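Local coordinates for protein formylmethanofuran--tetrahydromethanopterin formyltransferase (Methanosarcina barkeri, PDB 1M5S) that probably catalyses the reversible transfer of a formyl group from formylmethanofuran to tetrahydromethanopterin, a step of methanogenesis from carbon dioxide, at residues F166-D171 and L177-A182; D185-A188 and G192-T195; A259-G264 and Y289-H294; K266-V271 and K275-G280. All blocks are in the same frame, centred on the assembly; numbering follows the deposited sequence.

Interaction 1. Residues F166-D171 and L177-A182; sequences FFIFGD and LTAAEA
Helix-on-sheet packing of the alpha/beta sandwich of the proximal lobe joins Ile168, on the last part of strand 147-170, to Ala179 and Ala180 of helix 173-187. The strand runs into the helix through a short connection, so the helix folds back over a face of the sheet from which its own chain has just come. Ile168 carries the strand side of the contact alone, and its two branches reach different parts of the helix. The methyl CG2 is anti to the backbone N and lies against Ala179 CB at 3.7 Å. The longer branch reaches the helix backbone. Its CG1 is anti to the carbonyl carbon, and chi2 is extended at 166°, which carries CD1 on to Ala180. There CD1 rests 4.0 Å from Ala180 CB, and it also brushes Ala179 CB. The two alanines present only methyl groups, and this lets the isoleucine come close to the helix main chain. Ala268 of helix 254-268 touches both Ile168 and Ala179, so a second helix closes one flank of the contact. Ile201 packs on Ala180. On other faces of helix 173-187, Thr178 packs on Thr29 of the third subunit and Glu181 on Trp32 of the second. All three residues that meet are buried and the contact is apolar. At its closest, Ile168 CD1 stands 3.6 Å from the backbone N of Ala180.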
loop_
_atom_site.group_PDB
_atom_site.type_symbol
_atom_site.label_atom_id
_atom_site.label_comp_id
_atom_site.label_asym_id
_atom_site.label_seq_id
_atom_site.Cartn_x
_atom_site.Cartn_y
_atom_site.Cartn_z
ATOM N N PHE A 166 -12.266 16.683 16.452
ATOM C CA PHE A 166 -12.055 16.295 17.842
ATOM C C PHE A 166 -10.565 16.084 18.113
ATOM O O PHE A 166 -9.767 15.959 17.178
ATOM C CB PHE A 166 -12.867 15.036 18.185
ATOM C CG PHE A 166 -12.500 13.825 17.367
ATOM C CD1 PHE A 166 -11.504 12.949 17.801
ATOM C CD2 PHE A 166 -13.152 13.556 16.165
ATOM C CE1 PHE A 166 -11.163 11.826 17.047
ATOM C CE2 PHE A 166 -12.816 12.436 15.404
ATOM C CZ PHE A 166 -11.816 11.571 15.849
ATOM N N PHE A 167 -10.183 16.240 19.377
ATOM C CA PHE A 167 -8.796 16.088 19.813
ATOM C C PHE A 167 -8.614 14.716 20.466
ATOM O O PHE A 167 -9.536 14.192 21.092
ATOM C CB PHE A 167 -8.440 17.176 20.833
ATOM C CG PHE A 167 -8.195 18.537 20.232
ATOM C CD1 PHE A 167 -8.949 18.999 19.167
ATOM C CD2 PHE A 167 -7.214 19.369 20.762
ATOM C CE1 PHE A 167 -8.731 20.270 18.637
ATOM C CE2 PHE A 167 -6.991 20.638 20.238
ATOM C CZ PHE A 167 -7.752 21.086 19.176
ATOM N N ILE A 168 -7.429 14.136 20.301
ATOM C CA ILE A 168 -7.088 12.855 20.920
ATOM C C ILE A 168 -5.842 13.051 21.762
ATOM O O ILE A 168 -4.768 13.365 21.234
ATOM C CB ILE A 168 -6.776 11.749 19.871
ATOM C CG1 ILE A 168 -7.940 11.574 18.899
ATOM C CG2 ILE A 168 -6.514 10.410 20.568
ATOM C CD1 ILE A 168 -7.561 10.766 17.673
ATOM N N PHE A 169 -6.004 12.905 23.075
ATOM C CA PHE A 169 -4.895 12.987 24.028
ATOM C C PHE A 169 -4.367 11.571 24.285
ATOM O O PHE A 169 -5.137 10.674 24.629
ATOM C CB PHE A 169 -5.377 13.585 25.359
ATOM C CG PHE A 169 -5.801 15.024 25.273
ATOM C CD1 PHE A 169 -6.852 15.412 24.445
ATOM C CD2 PHE A 169 -5.182 15.986 26.063
ATOM C CE1 PHE A 169 -7.282 16.732 24.407
ATOM C CE2 PHE A 169 -5.604 17.310 26.033
ATOM C CZ PHE A 169 -6.656 17.683 25.205
ATOM N N GLY A 170 -3.064 11.371 24.134
ATOM C CA GLY A 170 -2.512 10.052 24.377
ATOM C C GLY A 170 -1.349 10.075 25.349
ATOM O O GLY A 170 -0.675 11.100 25.489
ATOM N N ASP A 171 -1.066 8.931 25.969
ATOM C CA ASP A 171 0.083 8.833 26.868
ATOM C C ASP A 171 1.420 8.961 26.137
ATOM O O ASP A 171 2.407 9.430 26.703
ATOM C CB ASP A 171 0.038 7.529 27.679
ATOM C CG ASP A 171 0.007 6.274 26.814
ATOM O OD1 ASP A 171 -0.038 6.355 25.573
ATOM O OD2 ASP A 171 0.052 5.178 27.403
ATOM N N LEU A 177 -1.329 8.981 17.781
ATOM C CA LEU A 177 -1.296 8.886 16.324
ATOM C C LEU A 177 -2.058 7.666 15.808
ATOM O O LEU A 177 -2.761 7.750 14.805
ATOM C CB LEU A 177 0.147 8.842 15.816
ATOM C CG LEU A 177 0.315 8.828 14.289
ATOM C CD1 LEU A 177 -0.568 9.904 13.645
ATOM C CD2 LEU A 177 1.773 9.050 13.939
ATOM N N THR A 178 -1.892 6.528 16.478
ATOM C CA THR A 178 -2.561 5.294 16.068
ATOM C C THR A 178 -4.071 5.447 16.214
ATOM O O THR A 178 -4.837 5.010 15.351
ATOM C CB THR A 178 -2.081 4.100 16.907
ATOM O OG1 THR A 178 -0.668 3.946 16.724
ATOM C CG2 THR A 178 -2.785 2.817 16.485
ATOM N N ALA A 179 -4.476 6.161 17.263
ATOM C CA ALA A 179 -5.877 6.479 17.494
ATOM C C ALA A 179 -6.425 7.371 16.375
ATOM O O ALA A 179 -7.487 7.089 15.819
ATOM C CB ALA A 179 -6.037 7.154 18.859
ATOM N N ALA A 180 -5.618 8.342 15.952
ATOM C CA ALA A 180 -5.968 9.227 14.846
ATOM C C ALA A 180 -6.053 8.447 13.540
ATOM O O ALA A 180 -7.005 8.595 12.771
ATOM C CB ALA A 180 -4.941 10.339 14.722
ATOM N N GLU A 181 -5.094 7.551 13.337
ATOM C CA GLU A 181 -5.058 6.721 12.134
ATOM C C GLU A 181 -6.317 5.863 12.023
ATOM O O GLU A 181 -6.942 5.814 10.960
ATOM C CB GLU A 181 -3.813 5.829 12.152
ATOM C CG GLU A 181 -3.685 4.904 10.962
ATOM C CD GLU A 181 -2.465 4.010 11.034
ATOM O OE1 GLU A 181 -1.535 4.310 11.820
ATOM O OE2 GLU A 181 -2.423 3.020 10.272
ATOM N N ALA A 182 -6.702 5.227 13.130
ATOM C CA ALA A 182 -7.911 4.403 13.174
ATOM C C ALA A 182 -9.153 5.248 12.904
ATOM O O ALA A 182 -10.029 4.838 12.140
ATOM C CB ALA A 182 -8.036 3.719 14.521
#

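Interaction 2. Residues D185-A188 and G192-T195; sequences DTIA and GTIT
Ile187, near the end of helix 173-187, meets Thr193 and Thr195 on the chain that follows. The tight part lies round one methyl. Ile187 CG1 is anti to the carbonyl carbon (chi1 -64°), which leaves CG2 anti to the backbone N and set against both threonines. Ile187 CG2 lies 3.7 Å from Thr195 CG2 and 3.8 Å from Thr193 OG1. The delta methyl adds a looser touch, with Ile187 CD1 4.0 Å from Thr195 CG2. Thr195 therefore meets the isoleucine through carbon, while Thr193 turns its hydroxyl to it. The isoleucine and Thr193 side chains cross at about a right angle. Ile247 of strand 243-251 packs on both Ile187 and Thr195 and extends the apolar surface. Ala260 of helix 254-268 lies against Thr193. Thr195 belongs to the tight group but is partly exposed, so the open side begins there; Ile187 and Thr193 are buried. Ile194 is directed away from the helix, and its side chain packs on Gln75 and Cys77 of strand 71-78. Thr193 and Thr195 facing one way and Ile194 the other is the alternation of extended chain. Strand 193-194 pairs antiparallel with strand 243-251 and packs against a helix end in the alpha/beta sandwich.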
loop_
_atom_site.group_PDB
_atom_site.type_symbol
_atom_site.label_atom_id
_atom_site.label_comp_id
_atom_site.label_asym_id
_atom_site.label_seq_id
_atom_site.Cartn_x
_atom_site.Cartn_y
_atom_site.Cartn_z
ATOM N N ASP A 185 -9.228 6.200 9.100
ATOM C CA ASP A 185 -9.623 5.049 8.290
ATOM C C ASP A 185 -11.128 4.835 8.382
ATOM O O ASP A 185 -11.764 4.424 7.415
ATOM C CB ASP A 185 -8.907 3.777 8.761
ATOM C CG ASP A 185 -7.448 3.724 8.333
ATOM O OD1 ASP A 185 -7.068 4.374 7.335
ATOM O OD2 ASP A 185 -6.672 3.001 8.984
ATOM N N THR A 186 -11.681 5.068 9.569
ATOM C CA THR A 186 -13.115 4.903 9.801
ATOM C C THR A 186 -13.911 5.971 9.055
ATOM O O THR A 186 -14.892 5.669 8.382
ATOM C CB THR A 186 -13.439 5.008 11.296
ATOM O OG1 THR A 186 -12.566 4.140 12.022
ATOM C CG2 THR A 186 -14.875 4.600 11.564
ATOM N N ILE A 187 -13.450 7.212 9.152
ATOM C CA ILE A 187 -14.104 8.326 8.486
ATOM C C ILE A 187 -14.044 8.190 6.960
ATOM O O ILE A 187 -15.004 8.536 6.277
ATOM C CB ILE A 187 -13.486 9.669 8.941
ATOM C CG1 ILE A 187 -13.759 9.864 10.438
ATOM C CG2 ILE A 187 -14.071 10.831 8.140
ATOM C CD1 ILE A 187 -13.011 11.014 11.061
ATOM N N ALA A 188 -13.002 7.536 6.447
ATOM C CA ALA A 188 -12.874 7.347 5.002
ATOM C C ALA A 188 -13.825 6.268 4.463
ATOM O O ALA A 188 -13.946 6.092 3.250
ATOM C CB ALA A 188 -11.429 7.027 4.634
ATOM N N GLY A 192 -19.893 11.660 2.564
ATOM C CA GLY A 192 -20.255 13.029 2.874
ATOM C C GLY A 192 -19.193 13.828 3.595
ATOM O O GLY A 192 -19.325 15.046 3.736
ATOM N N THR A 193 -18.130 13.162 4.038
ATOM C CA THR A 193 -17.080 13.834 4.800
ATOM C C THR A 193 -15.685 13.560 4.262
ATOM O O THR A 193 -15.436 12.525 3.644
ATOM C CB THR A 193 -17.101 13.412 6.279
ATOM O OG1 THR A 193 -17.255 11.992 6.365
ATOM C CG2 THR A 193 -18.236 14.092 7.017
ATOM N N ILE A 194 -14.787 14.507 4.506
ATOM C CA ILE A 194 -13.366 14.344 4.243
ATOM C C ILE A 194 -12.538 14.821 5.438
ATOM O O ILE A 194 -13.040 15.496 6.338
ATOM C CB ILE A 194 -12.903 15.138 2.981
ATOM C CG1 ILE A 194 -13.118 16.648 3.176
ATOM C CG2 ILE A 194 -13.618 14.624 1.747
ATOM C CD1 ILE A 194 -12.180 17.527 2.350
ATOM N N THR A 195 -11.264 14.455 5.443
ATOM C CA THR A 195 -10.353 14.888 6.482
ATOM C C THR A 195 -9.088 15.442 5.821
ATOM O O THR A 195 -8.212 14.684 5.409
ATOM C CB THR A 195 -9.995 13.708 7.437
ATOM O OG1 THR A 195 -9.510 12.598 6.674
ATOM C CG2 THR A 195 -11.223 13.257 8.234
#

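Interaction 3. Residues A259-G264 and Y289-H294; sequences AAMKAG and YQFKLH
A Met-aromatic contact joins Met261 of helix 254-268 to Phe291 of strand 289-292, on the helix-to-sheet interface of the proximal lobe. Met261 reaches out from the helix alone and meets two side chains of the other segment. Its SD lies 4.8 Å from the centroid of the Phe291 ring, 41° off the ring normal, so the approach is oblique. The same sulfur is 3.6 Å from Phe291 CB, at the root of the ring. The chain is extended at chi2 and then bends at chi3 (71°). This bend carries the methyl on to Leu293, with Met261 CE 3.8 Å from Leu293 CD1. Met261 crosses both partners at about a right angle. A serine in its place, with neither sulfur nor terminal methyl, would probably open a gap beside Phe291 and Leu293 and leave the ring freer to shift. Ala13 of strand 12-26 and Ile249 of strand 243-251 also touch Met261. Phe291 also packs on Ile257 and Lys258, about one turn earlier in the helix. The three residues in contact are buried. Their chemistry is apolar contact plus one sulfur-ring interaction, which implies that helix and strand are held together here by shape and dispersion, without charge pairing.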
loop_
_atom_site.group_PDB
_atom_site.type_symbol
_atom_site.label_atom_id
_atom_site.label_comp_id
_atom_site.label_asym_id
_atom_site.label_seq_id
_atom_site.Cartn_x
_atom_site.Cartn_y
_atom_site.Cartn_z
ATOM N N ALA A 259 -21.771 12.091 12.119
ATOM C CA ALA A 259 -21.509 10.676 11.895
ATOM C C ALA A 259 -20.005 10.401 11.909
ATOM O O ALA A 259 -19.561 9.398 12.473
ATOM C CB ALA A 259 -22.118 10.232 10.568
ATOM N N ALA A 260 -19.235 11.334 11.353
ATOM C CA ALA A 260 -17.785 11.193 11.246
ATOM C C ALA A 260 -17.096 11.412 12.591
ATOM O O ALA A 260 -16.197 10.662 12.956
ATOM C CB ALA A 260 -17.235 12.168 10.203
ATOM N N MET A 261 -17.511 12.445 13.318
ATOM C CA MET A 261 -16.976 12.718 14.651
ATOM C C MET A 261 -17.258 11.562 15.607
ATOM O O MET A 261 -16.364 11.099 16.316
ATOM C CB MET A 261 -17.581 14.007 15.210
ATOM C CG MET A 261 -17.163 15.253 14.448
ATOM S SD MET A 261 -17.909 16.778 15.074
ATOM C CE MET A 261 -17.058 16.975 16.608
ATOM N N LYS A 262 -18.478 11.038 15.549
ATOM C CA LYS A 262 -18.876 9.940 16.414
ATOM C C LYS A 262 -18.088 8.657 16.097
ATOM O O LYS A 262 -17.510 8.044 16.998
ATOM C CB LYS A 262 -20.382 9.691 16.281
ATOM C CG LYS A 262 -20.923 8.566 17.154
ATOM C CD LYS A 262 -22.413 8.412 16.971
ATOM C CE LYS A 262 -22.941 7.235 17.756
ATOM N NZ LYS A 262 -24.423 7.152 17.674
ATOM N N ALA A 263 -18.058 8.270 14.821
ATOM C CA ALA A 263 -17.348 7.062 14.391
ATOM C C ALA A 263 -15.852 7.185 14.653
ATOM O O ALA A 263 -15.210 6.245 15.143
ATOM C CB ALA A 263 -17.600 6.805 12.909
ATOM N N GLY A 264 -15.324 8.382 14.409
ATOM C CA GLY A 264 -13.909 8.634 14.618
ATOM C C GLY A 264 -13.514 8.552 16.079
ATOM O O GLY A 264 -12.461 7.997 16.407
ATOM N N TYR A 289 -21.551 26.825 13.223
ATOM C CA TYR A 289 -21.918 25.445 13.534
ATOM C C TYR A 289 -21.279 24.944 14.835
ATOM O O TYR A 289 -20.081 25.129 15.067
ATOM C CB TYR A 289 -21.536 24.527 12.364
ATOM C CG TYR A 289 -22.178 24.903 11.040
ATOM C CD1 TYR A 289 -21.493 25.681 10.104
ATOM C CD2 TYR A 289 -23.477 24.489 10.727
ATOM C CE1 TYR A 289 -22.086 26.042 8.890
ATOM C CE2 TYR A 289 -24.081 24.842 9.516
ATOM C CZ TYR A 289 -23.379 25.619 8.603
ATOM O OH TYR A 289 -23.968 25.965 7.405
ATOM N N GLN A 290 -22.112 24.401 15.720
ATOM C CA GLN A 290 -21.636 23.841 16.978
ATOM C C GLN A 290 -21.955 22.353 17.054
ATOM O O GLN A 290 -23.118 21.939 16.935
ATOM C CB GLN A 290 -22.240 24.586 18.182
ATOM C CG GLN A 290 -23.701 24.246 18.524
ATOM C CD GLN A 290 -23.908 23.906 20.000
ATOM O OE1 GLN A 290 -23.199 24.408 20.878
ATOM N NE2 GLN A 290 -24.901 23.061 20.278
ATOM N N PHE A 291 -20.893 21.553 17.129
ATOM C CA PHE A 291 -21.018 20.107 17.233
ATOM C C PHE A 291 -20.577 19.679 18.621
ATOM O O PHE A 291 -19.388 19.720 18.947
ATOM C CB PHE A 291 -20.165 19.431 16.161
ATOM C CG PHE A 291 -20.560 19.798 14.760
ATOM C CD1 PHE A 291 -19.850 20.765 14.050
ATOM C CD2 PHE A 291 -21.651 19.185 14.151
ATOM C CE1 PHE A 291 -20.221 21.112 12.756
ATOM C CE2 PHE A 291 -22.030 19.527 12.853
ATOM C CZ PHE A 291 -21.310 20.494 12.156
ATOM N N LYS A 292 -21.565 19.477 19.489
ATOM C CA LYS A 292 -21.305 19.121 20.874
ATOM C C LYS A 292 -21.005 17.634 20.981
ATOM O O LYS A 292 -21.811 16.787 20.573
ATOM C CB LYS A 292 -22.502 19.495 21.765
ATOM C CG LYS A 292 -22.480 20.942 22.257
ATOM C CD LYS A 292 -23.438 21.171 23.417
ATOM N N LEU A 293 -19.856 17.333 21.579
ATOM C CA LEU A 293 -19.344 15.971 21.668
ATOM C C LEU A 293 -20.317 15.026 22.369
ATOM O O LEU A 293 -20.612 13.945 21.859
ATOM C CB LEU A 293 -17.989 15.972 22.388
ATOM C CG LEU A 293 -16.709 16.069 21.546
ATOM C CD1 LEU A 293 -16.872 17.046 20.402
ATOM C CD2 LEU A 293 -15.544 16.476 22.440
ATOM N N HIS A 294 -20.906 15.480 23.472
ATOM C CA HIS A 294 -21.788 14.623 24.263
ATOM C C HIS A 294 -23.099 14.302 23.553
ATOM O O HIS A 294 -23.745 13.290 23.843
ATOM C CB HIS A 294 -22.076 15.274 25.615
ATOM C CG HIS A 294 -20.966 15.111 26.614
ATOM N ND1 HIS A 294 -21.194 15.040 27.969
ATOM C CD2 HIS A 294 -19.630 15.000 26.447
ATOM C CE1 HIS A 294 -20.045 14.894 28.599
ATOM N NE2 HIS A 294 -19.073 14.868 27.698
#

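Interaction 4. Residues K266-V271 and K275-G280; sequences KAAVTV and KKISAG
Helix 254-268 ends in a type I beta turn from Ala268 to Val271, and the approach to strand 274-278 is closest between Val269 and Ile277, whose CA atoms are 8.1 Å apart. Thr270 braces the helix end. Its OG1 donates to Ala267 O at 2.6 Å. The donor lies tilted 15° from the carbonyl plane. Thr270 N donates to the same oxygen, so two bonds grip Ala267 O. On the strand, the bond from CA to CB of Ile277 is directed toward the helix end. Its CG1 is anti to the carbonyl carbon (chi1 -61°), which lays this branch against Val269. Val269 CG1 meets Ile277 CG1 at 3.8 Å, and the two side chains cross at about a right angle. Ile277 CD1 makes a lighter touch with Ala268 CB at 4.3 Å. Val6 of strand 6-8 packs on both Val269 and Ile277 and covers this pair. Ile8 of the same strand also touches Ile277. Val269 O is bonded by Asn4 ND2, so the turn is also tied to the N-terminal part of the chain. Aliphatic groups alone meet across the two segments. This implies cohesion by burial of hydrocarbon, while the two bonds to Ala267 O probably steady the helix end next to Val269.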
loop_
_atom_site.group_PDB
_atom_site.type_symbol
_atom_site.label_atom_id
_atom_site.label_comp_id
_atom_site.label_asym_id
_atom_site.label_seq_id
_atom_site.Cartn_x
_atom_site.Cartn_y
_atom_site.Cartn_z
ATOM N N LYS A 266 -15.198 6.890 18.424
ATOM C CA LYS A 266 -15.422 5.520 18.885
ATOM C C LYS A 266 -14.301 4.573 18.450
ATOM O O LYS A 266 -14.016 3.585 19.130
ATOM C CB LYS A 266 -16.772 5.000 18.380
ATOM C CG LYS A 266 -17.965 5.798 18.894
ATOM C CD LYS A 266 -18.988 4.907 19.560
ATOM C CE LYS A 266 -19.742 4.066 18.553
ATOM N NZ LYS A 266 -20.696 3.154 19.237
ATOM N N ALA A 267 -13.661 4.889 17.326
ATOM C CA ALA A 267 -12.505 4.124 16.862
ATOM C C ALA A 267 -11.235 4.536 17.604
ATOM O O ALA A 267 -10.434 3.687 17.987
ATOM C CB ALA A 267 -12.323 4.302 15.357
ATOM N N ALA A 268 -11.097 5.834 17.875
ATOM C CA ALA A 268 -9.951 6.353 18.620
ATOM C C ALA A 268 -9.823 5.787 20.032
ATOM O O ALA A 268 -8.712 5.515 20.491
ATOM C CB ALA A 268 -10.004 7.872 18.676
ATOM N N VAL A 269 -10.937 5.649 20.745
ATOM C CA VAL A 269 -10.862 5.181 22.133
ATOM C C VAL A 269 -10.634 3.674 22.275
ATOM O O VAL A 269 -10.574 3.162 23.392
ATOM C CB VAL A 269 -12.126 5.569 22.968
ATOM C CG1 VAL A 269 -12.346 7.070 22.923
ATOM C CG2 VAL A 269 -13.350 4.805 22.473
ATOM N N THR A 270 -10.510 2.963 21.157
ATOM C CA THR A 270 -10.181 1.539 21.211
ATOM C C THR A 270 -8.680 1.301 21.363
ATOM O O THR A 270 -8.260 0.190 21.671
ATOM C CB THR A 270 -10.697 0.774 19.963
ATOM O OG1 THR A 270 -10.057 1.269 18.780
ATOM C CG2 THR A 270 -12.194 0.938 19.822
ATOM N N VAL A 271 -7.888 2.358 21.169
ATOM C CA VAL A 271 -6.429 2.289 21.281
ATOM C C VAL A 271 -5.990 2.504 22.732
ATOM O O VAL A 271 -6.242 3.558 23.312
ATOM C CB VAL A 271 -5.740 3.366 20.384
ATOM C CG1 VAL A 271 -4.216 3.352 20.595
ATOM C CG2 VAL A 271 -6.078 3.123 18.908
ATOM N N LYS A 275 -6.144 8.976 26.602
ATOM C CA LYS A 275 -6.511 9.528 27.908
ATOM C C LYS A 275 -7.788 10.362 27.873
ATOM O O LYS A 275 -8.569 10.348 28.822
ATOM C CB LYS A 275 -5.366 10.374 28.463
ATOM C CG LYS A 275 -4.103 9.580 28.764
ATOM C CD LYS A 275 -4.413 8.399 29.667
ATOM C CE LYS A 275 -3.177 7.573 29.935
ATOM N NZ LYS A 275 -3.502 6.404 30.786
ATOM N N LYS A 276 -8.001 11.075 26.774
ATOM C CA LYS A 276 -9.123 11.998 26.672
ATOM C C LYS A 276 -9.443 12.332 25.220
ATOM O O LYS A 276 -8.549 12.383 24.371
ATOM C CB LYS A 276 -8.810 13.288 27.435
ATOM C CG LYS A 276 -10.024 14.180 27.672
ATOM C CD LYS A 276 -9.652 15.649 27.674
ATOM C CE LYS A 276 -9.232 16.116 29.041
ATOM N NZ LYS A 276 -9.052 17.591 29.060
ATOM N N ILE A 277 -10.731 12.499 24.938
ATOM C CA ILE A 277 -11.190 13.097 23.689
ATOM C C ILE A 277 -11.683 14.508 23.989
ATOM O O ILE A 277 -12.502 14.711 24.888
ATOM C CB ILE A 277 -12.371 12.304 23.062
ATOM C CG1 ILE A 277 -11.941 10.868 22.725
ATOM C CG2 ILE A 277 -12.916 13.056 21.845
ATOM C CD1 ILE A 277 -10.838 10.764 21.688
ATOM N N SER A 278 -11.201 15.473 23.219
ATOM C CA SER A 278 -11.733 16.825 23.280
ATOM C C SER A 278 -12.091 17.321 21.878
ATOM O O SER A 278 -12.348 16.514 20.984
ATOM C CB SER A 278 -10.719 17.762 23.935
ATOM O OG SER A 278 -11.327 18.993 24.281
ATOM N N ALA A 279 -12.206 18.641 21.731
ATOM C CA ALA A 279 -12.550 19.286 20.461
ATOM C C ALA A 279 -12.151 20.750 20.503
ATOM O O ALA A 279 -12.056 21.344 21.575
ATOM C CB ALA A 279 -14.037 19.173 20.190
ATOM N N GLY A 280 -11.920 21.327 19.330
ATOM C CA GLY A 280 -11.469 22.704 19.258
ATOM C C GLY A 280 -12.581 23.656 18.875
ATOM O O GLY A 280 -13.329 23.407 17.937
#

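In the fold
All four contacts lie in the proximal lobe. Interactions 1 and 4 are nearest, with centres about 6 Å apart, and neighbouring strands join them: Phe167 N to Ser278 O is a probable hydrogen bond of 2.7 Å. Interactions 3 and 4 share helix 254-268, their centres about 11 Å apart, and interaction 4 is nested inside the loop that interaction 3 closes. Leu293 CD1 packs on Ala279 CB at 3.6 Å. Interactions 1 and 2 use successive parts of helix 173-187, with centres about 15 Å apart. The two helices touch at several points, for example Thr186 CG2 of interaction 2 with Ala263 CB of interaction 3 at 3.8 Å.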